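Local atomic coordinates of glycosyl hydrolases family 2, sugar binding domain protein (Bacteroides uniformis str. 3978 T3 ii, PDB entry 6D1P), a protein that acts as a family 2 beta-glucuronidase of a human gut bacterium, probably hydrolysing O-glycosidic bonds to glucuronic acid. Residues I23-K28 with V197-V202; V202-I207 with I226-L231; W559-Q564 with Y611-Y616; L644-C649 with F671-L676. One frame throughout, in Å; residues are numbered along the deposited sequence.

The four contacts form two well-separated pairs. Interactions 1 and 2 share Val-202 and have centres about 10 Å apart, where the sugar-binding domain hands over to the next beta domain; both are partly buried. Interaction 1 lays an N-terminal loop on strand 194-199 through methyl groups and one water, whereas interaction 2 is a hydrogen-bonded hairpin. About 48 Å from interaction 2, centre to centre, interaction 3 packs two helices of the TIM barrel domain mainly by apolar contact, with no hydrogen bond between the segments. Interaction 4, about 9 Å from interaction 3, is also buried but adds backbone and water bonds, and Asp-558 bonds to residues of both.

Interaction 1: I23-K28 with V197-V202; sequences IPTDRK and VYTPAV
Lys-28 lies alongside Val-197, both side chains pointing the same way, and its aliphatic stem does the touching. Its CB rests 3.6 Å from Val-197 CG2; further out, after the chain bends at chi3 (63°), CE returns to within 3.9 Å of the same methyl. The tip, NZ, turns back to its own loop and donates to Ile-23 O at 2.8 Å, almost in line with the carbonyl, while also forming a salt bridge with Glu-110. A methionine here would probably leave Glu-110 without its charge partner and the Ile-23 carbonyl without this donor. Residues 23-28 lie against strand 194-199, in the four-stranded antiparallel sheet of the sugar-binding domain. Beta-branched residues suit this place, since each puts a methyl close to the backbone: Thr-25 CG2 meets Val-197 CG1 at 3.6 Å, and Ile-23 CG2 meets Thr-199 CG2 at 3.5 Å. Thr-25 OG1 accepts from Arg-27 N, closing an ST turn. One water joins the backbones, donating to Arg-27 O and accepting from Tyr-198 N. Over one face of the Arg-27 guanidinium sits Tyr-198 CD2, 4.0 Å from CZ, the two planes 67° apart; the tyrosine's OH bonds to Glu-99.

Interaction 2: V202-I207 with I226-L231; sequences VHFEQI and IAFGGL
The His-203 imidazole lies with one face over the backbone of Gly-229, whose O sits 3.7 Å above the ring centre, while Glu-205 OE1 is at the ring edge, in plane. With chi1 at 49°, CG stands between the backbone N and the carbonyl carbon, which brings NE2 to 3.3 Å from Gly-229 CA. Glycine suits this place, since a CB there would collide with the ring. His-203 and Gly-229 also exchange both main-chain N-H...O bonds. ND1 bonds to Pro-200 O, fixing the ring's rotation; an alanine in place of the histidine would probably uncover Gly-229 and leave that carbonyl without this mate. On the other side of the hairpin, the Phe-204 and Phe-228 side chains run side by side, their rings oblique at 42°, with Phe-204 CD1 3.5 Å from Phe-228 CE2. Phe-241 meets Phe-228 edge-to-face. Ile-207 and Ile-226 pair through their CG1 atoms. The antiparallel strands 203-213 and 219-229 carry a classic beta bulge: Ala-227 O accepts from Glu-205 N at 2.7 Å and, weakly, from Gln-206 N, and Ala-227 N donates to Gln-206 O. The bulge sets polar Glu-205 and Gln-206 both opposite Ala-227, and buried apolar groups take the phenylalanine side.

Interaction 3: W559-Q564 with Y611-Y616; sequences WHLKEQ and YVFQSY
Leu-561 reaches from helix 550-564 to helix 609-617, two helices of the TIM barrel domain whose local axes run 17° from parallel and 10.5 Å apart. Its CG lies anti to the carbonyl carbon (chi1 -71°), and chi2 near 171° extends CD1 towards the other helix. Both ends of this side chain are used. CB makes a CH-pi contact over the Tyr-616 ring, 3.7 Å from the centroid and only 6° off the ring normal; CD1 meets Tyr-616 CD2 at 3.6 Å and Phe-613 CD1 at 3.7 Å, with Val-612 CG1 a little further off. A leucine suits the site because its CB lies over the Tyr-616 ring while the forked end reaches both that ring and Phe-613. Phe-613 crosses Leu-561 at about a right angle, and stacks on Phe-575. No hydrogen bond joins the two segments, so apolar contact carries the packing. Tyr-616 has further partners: its OH bonds to Asp-558 and its ring has a cation-pi contact with Arg-666. The bend of Lys-562 at chi2 turns its amino end away to a salt bridge with Glu-563, whose hydrogen bond is weak, while Lys-562 CB itself lies 3.3 Å from Tyr-616 OH.

Interaction 4: L644-C649 with F671-L676; sequences LVYSNC and FPAAGL
Strand 641-647 and the loop 671-676 are tied by one direct backbone bond, Val-645 N to Leu-676 O at 3.0 Å, with a C=O...N angle of 170°. The loop is sharply turned: a cis peptide precedes Pro-672, and Ala-673, Ala-674 and Gly-675 all have positive phi, which glycine adopts readily and alanine less so. Leu-676 N bonds back to Ala-673 O. A water completes the link, donating to Val-645 O and to Ala-673 O and accepting from Ser-647 N. Ala-673 CB packs 3.9 Å from Leu-644 CB and lies over one face of the Tyr-646 ring, towards its rim, 4.0 Å from CZ. Tyr-646 chi1 (-75°) sets CG anti to the carbonyl carbon; although CB points away from the loop, the end of the ring comes close to it. Its OH bonds to Asp-558 OD1, and Ala-673 N bonds to the same oxygen, tying strand and loop to helix 550-564. Leu-644 CD2 reaches Pro-672 CG at 4.0 Å, and Leu-676 CD1 covers Ser-647 CB at the same distance. Among apolar side chains, the Val-645 to Leu-676 bond and the water join strand to loop, and Asp-558 holds both to the TIM barrel.

Interaction 1: I23-K28 with V197-V202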
# COMPACT_ATOMS: atom_id res chain seq x y z
N ILE A 23 24.30 -4.78 24.69
CA ILE A 23 25.59 -4.63 25.37
C ILE A 23 25.42 -3.80 26.63
O ILE A 23 24.79 -2.74 26.58
CB ILE A 23 26.62 -4.00 24.44
CG1 ILE A 23 26.53 -4.60 23.04
CG2 ILE A 23 27.99 -4.25 24.96
CD1 ILE A 23 25.88 -3.67 22.00
N PRO A 24 25.97 -4.23 27.76
CA PRO A 24 25.95 -3.37 28.96
C PRO A 24 27.02 -2.29 28.91
O PRO A 24 28.21 -2.55 29.14
CB PRO A 24 26.23 -4.36 30.10
CG PRO A 24 26.19 -5.73 29.47
CD PRO A 24 26.53 -5.55 28.05
N THR A 25 26.61 -1.07 28.57
CA THR A 25 27.44 0.11 28.78
C THR A 25 26.53 1.31 28.97
O THR A 25 25.48 1.42 28.33
CB THR A 25 28.41 0.39 27.63
OG1 THR A 25 28.93 1.72 27.77
CG2 THR A 25 27.71 0.28 26.28
N ASP A 26 26.93 2.21 29.86
CA ASP A 26 26.17 3.42 30.09
C ASP A 26 26.35 4.44 28.98
O ASP A 26 25.77 5.52 29.04
CB ASP A 26 26.56 4.03 31.44
CG ASP A 26 26.27 3.10 32.60
OD1 ASP A 26 25.80 1.97 32.34
OD2 ASP A 26 26.50 3.49 33.77
N ARG A 27 27.13 4.11 27.95
CA ARG A 27 27.50 5.04 26.89
C ARG A 27 26.95 4.52 25.54
O ARG A 27 27.55 3.67 24.88
CB ARG A 27 29.06 5.21 26.90
CG ARG A 27 29.65 6.22 25.91
CD ARG A 27 30.22 5.49 24.68
NE ARG A 27 31.19 6.29 23.92
CZ ARG A 27 30.89 7.38 23.21
NH1 ARG A 27 29.65 7.84 23.15
NH2 ARG A 27 31.85 8.01 22.55
N LYS A 28 25.79 5.05 25.12
CA LYS A 28 25.20 4.69 23.83
C LYS A 28 24.43 5.86 23.24
O LYS A 28 23.95 6.73 23.98
CB LYS A 28 24.29 3.46 23.97
CG LYS A 28 23.64 3.31 25.33
CD LYS A 28 22.97 1.95 25.48
CE LYS A 28 23.96 0.81 25.40
NZ LYS A 28 23.31 -0.52 25.65
N VAL A 197 26.61 1.93 19.39
CA VAL A 197 27.23 1.56 20.66
C VAL A 197 28.66 1.10 20.42
O VAL A 197 28.93 0.24 19.57
CB VAL A 197 26.43 0.46 21.39
CG1 VAL A 197 27.08 0.13 22.74
CG2 VAL A 197 24.99 0.89 21.60
N TYR A 198 29.59 1.68 21.18
CA TYR A 198 31.01 1.35 21.14
C TYR A 198 31.42 0.65 22.43
O TYR A 198 31.00 1.05 23.52
CB TYR A 198 31.86 2.61 20.97
CG TYR A 198 31.49 3.55 19.85
CD1 TYR A 198 31.67 3.20 18.53
CD2 TYR A 198 31.01 4.83 20.12
CE1 TYR A 198 31.36 4.06 17.50
CE2 TYR A 198 30.70 5.72 19.09
CZ TYR A 198 30.88 5.32 17.78
OH TYR A 198 30.58 6.17 16.73
N THR A 199 32.26 -0.37 22.30
CA THR A 199 32.80 -1.10 23.44
C THR A 199 34.25 -1.43 23.18
O THR A 199 34.69 -1.48 22.02
CB THR A 199 32.03 -2.41 23.73
OG1 THR A 199 31.99 -3.21 22.55
CG2 THR A 199 30.63 -2.12 24.20
N PRO A 200 35.04 -1.66 24.23
CA PRO A 200 36.43 -2.10 24.05
C PRO A 200 36.51 -3.51 23.48
O PRO A 200 35.53 -4.26 23.43
CB PRO A 200 37.01 -2.06 25.47
CG PRO A 200 36.12 -1.16 26.21
CD PRO A 200 34.76 -1.35 25.64
N ALA A 201 37.72 -3.87 23.05
CA ALA A 201 37.97 -5.24 22.59
C ALA A 201 37.53 -6.26 23.63
O ALA A 201 37.05 -7.34 23.29
CB ALA A 201 39.46 -5.42 22.27
N VAL A 202 37.71 -5.93 24.91
CA VAL A 202 37.22 -6.75 26.01
C VAL A 202 36.21 -5.91 26.77
O VAL A 202 36.46 -4.73 27.05
CB VAL A 202 38.37 -7.23 26.91
CG1 VAL A 202 37.84 -7.86 28.19
CG2 VAL A 202 39.24 -8.23 26.15
O HOH W 1 28.89 3.38 22.81

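Interaction 2: V202-I207 with I226-L231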
# COMPACT_ATOMS: atom_id res chain seq x y z
N VAL A 202 37.71 -5.93 24.91
CA VAL A 202 37.22 -6.75 26.01
C VAL A 202 36.21 -5.91 26.77
O VAL A 202 36.46 -4.73 27.05
CB VAL A 202 38.37 -7.23 26.91
CG1 VAL A 202 37.84 -7.86 28.19
CG2 VAL A 202 39.24 -8.23 26.15
N HIS A 203 35.07 -6.51 27.09
CA HIS A 203 33.85 -5.78 27.44
C HIS A 203 32.96 -6.70 28.24
O HIS A 203 33.13 -7.92 28.23
CB HIS A 203 33.12 -5.32 26.18
CG HIS A 203 32.93 -6.42 25.18
ND1 HIS A 203 33.77 -6.60 24.10
CD2 HIS A 203 32.04 -7.44 25.14
CE1 HIS A 203 33.39 -7.67 23.43
NE2 HIS A 203 32.35 -8.20 24.04
N PHE A 204 31.98 -6.11 28.92
CA PHE A 204 30.96 -6.92 29.58
C PHE A 204 30.02 -7.49 28.53
O PHE A 204 29.49 -6.75 27.69
CB PHE A 204 30.18 -6.08 30.59
CG PHE A 204 31.05 -5.32 31.52
CD1 PHE A 204 31.82 -5.97 32.48
CD2 PHE A 204 31.11 -3.94 31.45
CE1 PHE A 204 32.63 -5.26 33.34
CE2 PHE A 204 31.92 -3.22 32.32
CZ PHE A 204 32.68 -3.88 33.27
N GLU A 205 29.82 -8.81 28.57
CA GLU A 205 28.81 -9.42 27.72
C GLU A 205 27.49 -9.57 28.47
O GLU A 205 26.44 -9.12 27.99
CB GLU A 205 29.31 -10.78 27.20
CG GLU A 205 28.67 -11.19 25.88
CD GLU A 205 29.63 -11.98 24.99
OE1 GLU A 205 30.13 -11.39 23.99
OE2 GLU A 205 29.88 -13.17 25.28
N GLN A 206 27.52 -10.14 29.67
CA GLN A 206 26.31 -10.35 30.44
C GLN A 206 26.60 -10.11 31.92
O GLN A 206 27.70 -10.41 32.41
CB GLN A 206 25.78 -11.77 30.21
CG GLN A 206 24.32 -11.99 30.59
CD GLN A 206 23.81 -13.36 30.16
OE1 GLN A 206 22.73 -13.47 29.57
NE2 GLN A 206 24.59 -14.41 30.44
N ILE A 207 25.61 -9.57 32.63
CA ILE A 207 25.71 -9.30 34.07
C ILE A 207 24.41 -9.68 34.74
O ILE A 207 23.42 -8.94 34.71
CB ILE A 207 26.06 -7.82 34.34
CG1 ILE A 207 27.47 -7.51 33.86
CG2 ILE A 207 25.88 -7.46 35.84
CD1 ILE A 207 28.04 -6.23 34.40
N ILE A 226 29.11 -12.62 35.96
CA ILE A 226 29.60 -11.67 34.97
C ILE A 226 30.36 -12.42 33.89
O ILE A 226 31.27 -13.19 34.19
CB ILE A 226 30.50 -10.60 35.61
CG1 ILE A 226 29.68 -9.71 36.55
CG2 ILE A 226 31.20 -9.78 34.53
CD1 ILE A 226 30.40 -8.48 36.97
N ALA A 227 30.01 -12.15 32.63
CA ALA A 227 30.65 -12.78 31.49
C ALA A 227 31.29 -11.73 30.59
O ALA A 227 30.71 -10.66 30.38
CB ALA A 227 29.64 -13.59 30.68
N PHE A 228 32.46 -12.05 30.06
CA PHE A 228 33.25 -11.11 29.26
C PHE A 228 33.40 -11.60 27.82
O PHE A 228 33.63 -12.79 27.58
CB PHE A 228 34.66 -10.90 29.86
CG PHE A 228 34.67 -10.09 31.13
CD1 PHE A 228 34.61 -10.72 32.37
CD2 PHE A 228 34.73 -8.71 31.08
CE1 PHE A 228 34.62 -9.98 33.53
CE2 PHE A 228 34.74 -7.95 32.24
CZ PHE A 228 34.69 -8.59 33.48
N GLY A 229 33.28 -10.66 26.88
CA GLY A 229 33.62 -10.90 25.49
C GLY A 229 35.02 -10.41 25.19
O GLY A 229 35.55 -9.53 25.85
N GLY A 230 35.60 -10.95 24.14
CA GLY A 230 37.03 -10.88 24.02
C GLY A 230 37.62 -12.02 24.84
O GLY A 230 36.90 -12.90 25.32
N LEU A 231 38.94 -11.96 25.03
CA LEU A 231 39.73 -13.06 25.61
C LEU A 231 39.82 -14.24 24.65
O LEU A 231 40.84 -14.44 23.98
CB LEU A 231 39.15 -13.52 26.95
CG LEU A 231 38.64 -12.42 27.87
CD1 LEU A 231 37.94 -12.97 29.10
CD2 LEU A 231 39.80 -11.53 28.24

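Interaction 3: W559-Q564 with Y611-Y616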
# COMPACT_ATOMS: atom_id res chain seq x y z
N TRP A 559 -18.76 -3.54 40.29
CA TRP A 559 -19.07 -4.84 40.87
C TRP A 559 -17.82 -5.68 41.10
O TRP A 559 -17.53 -6.10 42.23
CB TRP A 559 -20.05 -5.59 39.98
CG TRP A 559 -20.55 -6.78 40.69
CD1 TRP A 559 -19.94 -8.01 40.77
CD2 TRP A 559 -21.72 -6.86 41.51
NE1 TRP A 559 -20.68 -8.85 41.56
CE2 TRP A 559 -21.78 -8.18 42.04
CE3 TRP A 559 -22.74 -5.95 41.85
CZ2 TRP A 559 -22.82 -8.61 42.87
CZ3 TRP A 559 -23.78 -6.39 42.68
CH2 TRP A 559 -23.81 -7.70 43.19
N HIS A 560 -17.05 -5.95 40.03
CA HIS A 560 -15.85 -6.77 40.18
C HIS A 560 -14.98 -6.26 41.32
O HIS A 560 -14.51 -7.05 42.15
CB HIS A 560 -15.03 -6.77 38.88
CG HIS A 560 -15.52 -7.74 37.85
ND1 HIS A 560 -16.62 -7.51 37.06
CD2 HIS A 560 -15.03 -8.94 37.45
CE1 HIS A 560 -16.80 -8.52 36.23
NE2 HIS A 560 -15.84 -9.41 36.45
N LEU A 561 -14.76 -4.94 41.36
CA LEU A 561 -13.84 -4.38 42.35
C LEU A 561 -14.37 -4.54 43.77
O LEU A 561 -13.60 -4.81 44.71
CB LEU A 561 -13.57 -2.91 42.04
CG LEU A 561 -12.71 -2.65 40.79
CD1 LEU A 561 -12.67 -1.18 40.45
CD2 LEU A 561 -11.30 -3.17 41.01
N LYS A 562 -15.67 -4.37 43.96
CA LYS A 562 -16.18 -4.53 45.31
C LYS A 562 -16.23 -5.99 45.71
O LYS A 562 -16.08 -6.31 46.90
CB LYS A 562 -17.54 -3.85 45.47
CG LYS A 562 -18.70 -4.47 44.75
CD LYS A 562 -19.58 -5.28 45.68
CE LYS A 562 -20.88 -5.66 44.96
NZ LYS A 562 -21.76 -6.53 45.79
N GLU A 563 -16.36 -6.91 44.74
CA GLU A 563 -16.29 -8.33 45.07
C GLU A 563 -14.89 -8.72 45.51
O GLU A 563 -14.72 -9.52 46.44
CB GLU A 563 -16.75 -9.18 43.90
CG GLU A 563 -18.22 -8.96 43.55
CD GLU A 563 -19.17 -9.36 44.67
OE1 GLU A 563 -19.85 -10.41 44.53
OE2 GLU A 563 -19.26 -8.62 45.68
N GLN A 564 -13.86 -8.14 44.89
CA GLN A 564 -12.51 -8.55 45.22
C GLN A 564 -12.14 -8.28 46.68
O GLN A 564 -11.21 -8.90 47.20
CB GLN A 564 -11.51 -7.89 44.28
CG GLN A 564 -11.74 -8.38 42.85
CD GLN A 564 -10.66 -8.01 41.86
OE1 GLN A 564 -9.66 -7.39 42.20
NE2 GLN A 564 -10.86 -8.41 40.62
N TYR A 611 -11.77 6.38 36.61
CA TYR A 611 -11.99 6.88 37.97
C TYR A 611 -12.66 5.84 38.85
O TYR A 611 -12.48 5.86 40.07
CB TYR A 611 -12.81 8.17 37.92
CG TYR A 611 -12.13 9.19 37.03
CD1 TYR A 611 -11.00 9.87 37.48
CD2 TYR A 611 -12.56 9.42 35.72
CE1 TYR A 611 -10.34 10.76 36.69
CE2 TYR A 611 -11.88 10.33 34.90
CZ TYR A 611 -10.77 10.99 35.40
OH TYR A 611 -10.05 11.88 34.67
N VAL A 612 -13.45 4.94 38.25
CA VAL A 612 -13.96 3.82 39.02
C VAL A 612 -12.81 3.03 39.62
O VAL A 612 -12.77 2.79 40.83
CB VAL A 612 -14.87 2.94 38.16
CG1 VAL A 612 -15.30 1.73 38.95
CG2 VAL A 612 -16.06 3.75 37.67
N PHE A 613 -11.83 2.68 38.79
CA PHE A 613 -10.64 1.98 39.31
C PHE A 613 -9.89 2.85 40.30
O PHE A 613 -9.43 2.37 41.34
CB PHE A 613 -9.70 1.56 38.17
CG PHE A 613 -10.13 0.28 37.47
CD1 PHE A 613 -9.87 -0.96 38.03
CD2 PHE A 613 -10.81 0.33 36.27
CE1 PHE A 613 -10.28 -2.11 37.43
CE2 PHE A 613 -11.22 -0.84 35.63
CZ PHE A 613 -10.95 -2.06 36.21
N GLN A 614 -9.72 4.14 39.98
CA GLN A 614 -8.91 5.00 40.83
C GLN A 614 -9.55 5.13 42.21
O GLN A 614 -8.86 5.05 43.23
CB GLN A 614 -8.73 6.37 40.19
CG GLN A 614 -7.68 7.26 40.87
CD GLN A 614 -7.44 8.56 40.10
OE1 GLN A 614 -8.38 9.31 39.81
NE2 GLN A 614 -6.18 8.82 39.74
N SER A 615 -10.87 5.26 42.25
CA SER A 615 -11.56 5.41 43.52
C SER A 615 -11.41 4.19 44.41
O SER A 615 -11.51 4.31 45.63
CB SER A 615 -13.04 5.70 43.28
OG SER A 615 -13.69 4.57 42.75
N TYR A 616 -11.16 3.01 43.82
CA TYR A 616 -10.99 1.78 44.59
C TYR A 616 -9.53 1.49 44.92
O TYR A 616 -9.25 0.86 45.94
CB TYR A 616 -11.55 0.59 43.82
CG TYR A 616 -13.01 0.26 44.03
CD1 TYR A 616 -13.41 -0.59 45.05
CD2 TYR A 616 -13.99 0.77 43.18
CE1 TYR A 616 -14.75 -0.91 45.24
CE2 TYR A 616 -15.34 0.45 43.37
CZ TYR A 616 -15.71 -0.40 44.40
OH TYR A 616 -17.03 -0.75 44.60

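Interaction 4: L644-C649 with F671-L676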
# COMPACT_ATOMS: atom_id res chain seq x y z
N LEU A 644 -24.11 9.02 40.19
CA LEU A 644 -23.10 8.22 40.88
C LEU A 644 -21.81 9.03 41.01
O LEU A 644 -21.46 9.81 40.13
CB LEU A 644 -22.80 6.92 40.13
CG LEU A 644 -24.00 6.11 39.61
CD1 LEU A 644 -23.56 5.02 38.59
CD2 LEU A 644 -24.81 5.53 40.75
N VAL A 645 -21.10 8.82 42.10
CA VAL A 645 -19.83 9.51 42.31
C VAL A 645 -18.78 8.47 42.64
O VAL A 645 -19.03 7.56 43.44
CB VAL A 645 -19.93 10.56 43.42
CG1 VAL A 645 -18.58 11.18 43.64
CG2 VAL A 645 -20.94 11.64 43.04
N TYR A 646 -17.61 8.61 42.05
CA TYR A 646 -16.53 7.67 42.30
C TYR A 646 -15.45 8.43 43.06
O TYR A 646 -14.72 9.25 42.49
CB TYR A 646 -16.06 6.99 41.01
CG TYR A 646 -17.10 5.96 40.60
CD1 TYR A 646 -17.04 4.65 41.09
CD2 TYR A 646 -18.20 6.33 39.82
CE1 TYR A 646 -18.03 3.72 40.78
CE2 TYR A 646 -19.19 5.40 39.51
CZ TYR A 646 -19.10 4.10 40.00
OH TYR A 646 -20.08 3.19 39.69
N SER A 647 -15.37 8.16 44.36
CA SER A 647 -14.39 8.80 45.23
C SER A 647 -13.86 7.77 46.21
O SER A 647 -14.57 6.84 46.60
CB SER A 647 -15.03 9.99 45.96
OG SER A 647 -14.21 10.43 47.03
N ASN A 648 -12.59 7.93 46.60
CA ASN A 648 -12.02 7.24 47.75
C ASN A 648 -12.06 8.09 49.02
O ASN A 648 -11.39 7.75 50.00
CB ASN A 648 -10.58 6.82 47.46
CG ASN A 648 -9.74 7.97 46.96
OD1 ASN A 648 -10.23 9.10 46.81
ND2 ASN A 648 -8.46 7.70 46.71
N CYS A 649 -12.80 9.21 49.01
CA CYS A 649 -12.96 10.01 50.22
C CYS A 649 -13.98 9.35 51.14
O CYS A 649 -15.00 8.84 50.66
CB CYS A 649 -13.41 11.44 49.87
SG CYS A 649 -12.12 12.54 49.17
N PHE A 671 -23.32 -1.30 46.62
CA PHE A 671 -23.24 -1.16 45.18
C PHE A 671 -24.49 -0.49 44.62
O PHE A 671 -25.60 -0.84 45.02
CB PHE A 671 -23.05 -2.53 44.53
CG PHE A 671 -23.16 -2.53 43.04
CD1 PHE A 671 -22.03 -2.31 42.25
CD2 PHE A 671 -24.38 -2.79 42.41
CE1 PHE A 671 -22.12 -2.33 40.85
CE2 PHE A 671 -24.47 -2.81 41.02
CZ PHE A 671 -23.35 -2.57 40.23
N PRO A 672 -24.35 0.45 43.66
CA PRO A 672 -23.07 0.85 43.06
C PRO A 672 -22.52 2.16 43.60
O PRO A 672 -23.19 2.84 44.36
CB PRO A 672 -23.44 1.02 41.59
CG PRO A 672 -24.83 1.63 41.68
CD PRO A 672 -25.49 0.96 42.89
N ALA A 673 -21.31 2.50 43.15
CA ALA A 673 -20.61 3.72 43.52
C ALA A 673 -20.26 3.77 45.01
O ALA A 673 -20.09 4.85 45.57
CB ALA A 673 -21.40 4.97 43.14
N ALA A 674 -20.12 2.59 45.64
CA ALA A 674 -19.71 2.47 47.05
C ALA A 674 -20.56 3.36 47.96
O ALA A 674 -20.05 4.05 48.85
CB ALA A 674 -18.22 2.78 47.23
N GLY A 675 -21.88 3.35 47.75
CA GLY A 675 -22.80 4.16 48.53
C GLY A 675 -22.89 5.62 48.13
O GLY A 675 -23.87 6.28 48.51
N LEU A 676 -21.92 6.16 47.39
CA LEU A 676 -21.92 7.57 46.98
C LEU A 676 -22.81 7.74 45.75
O LEU A 676 -22.35 7.92 44.62
CB LEU A 676 -20.50 8.06 46.74
CG LEU A 676 -19.55 7.60 47.85
CD1 LEU A 676 -18.09 8.02 47.61
CD2 LEU A 676 -20.04 8.09 49.25
O HOH W 2 -17.53 5.89 44.89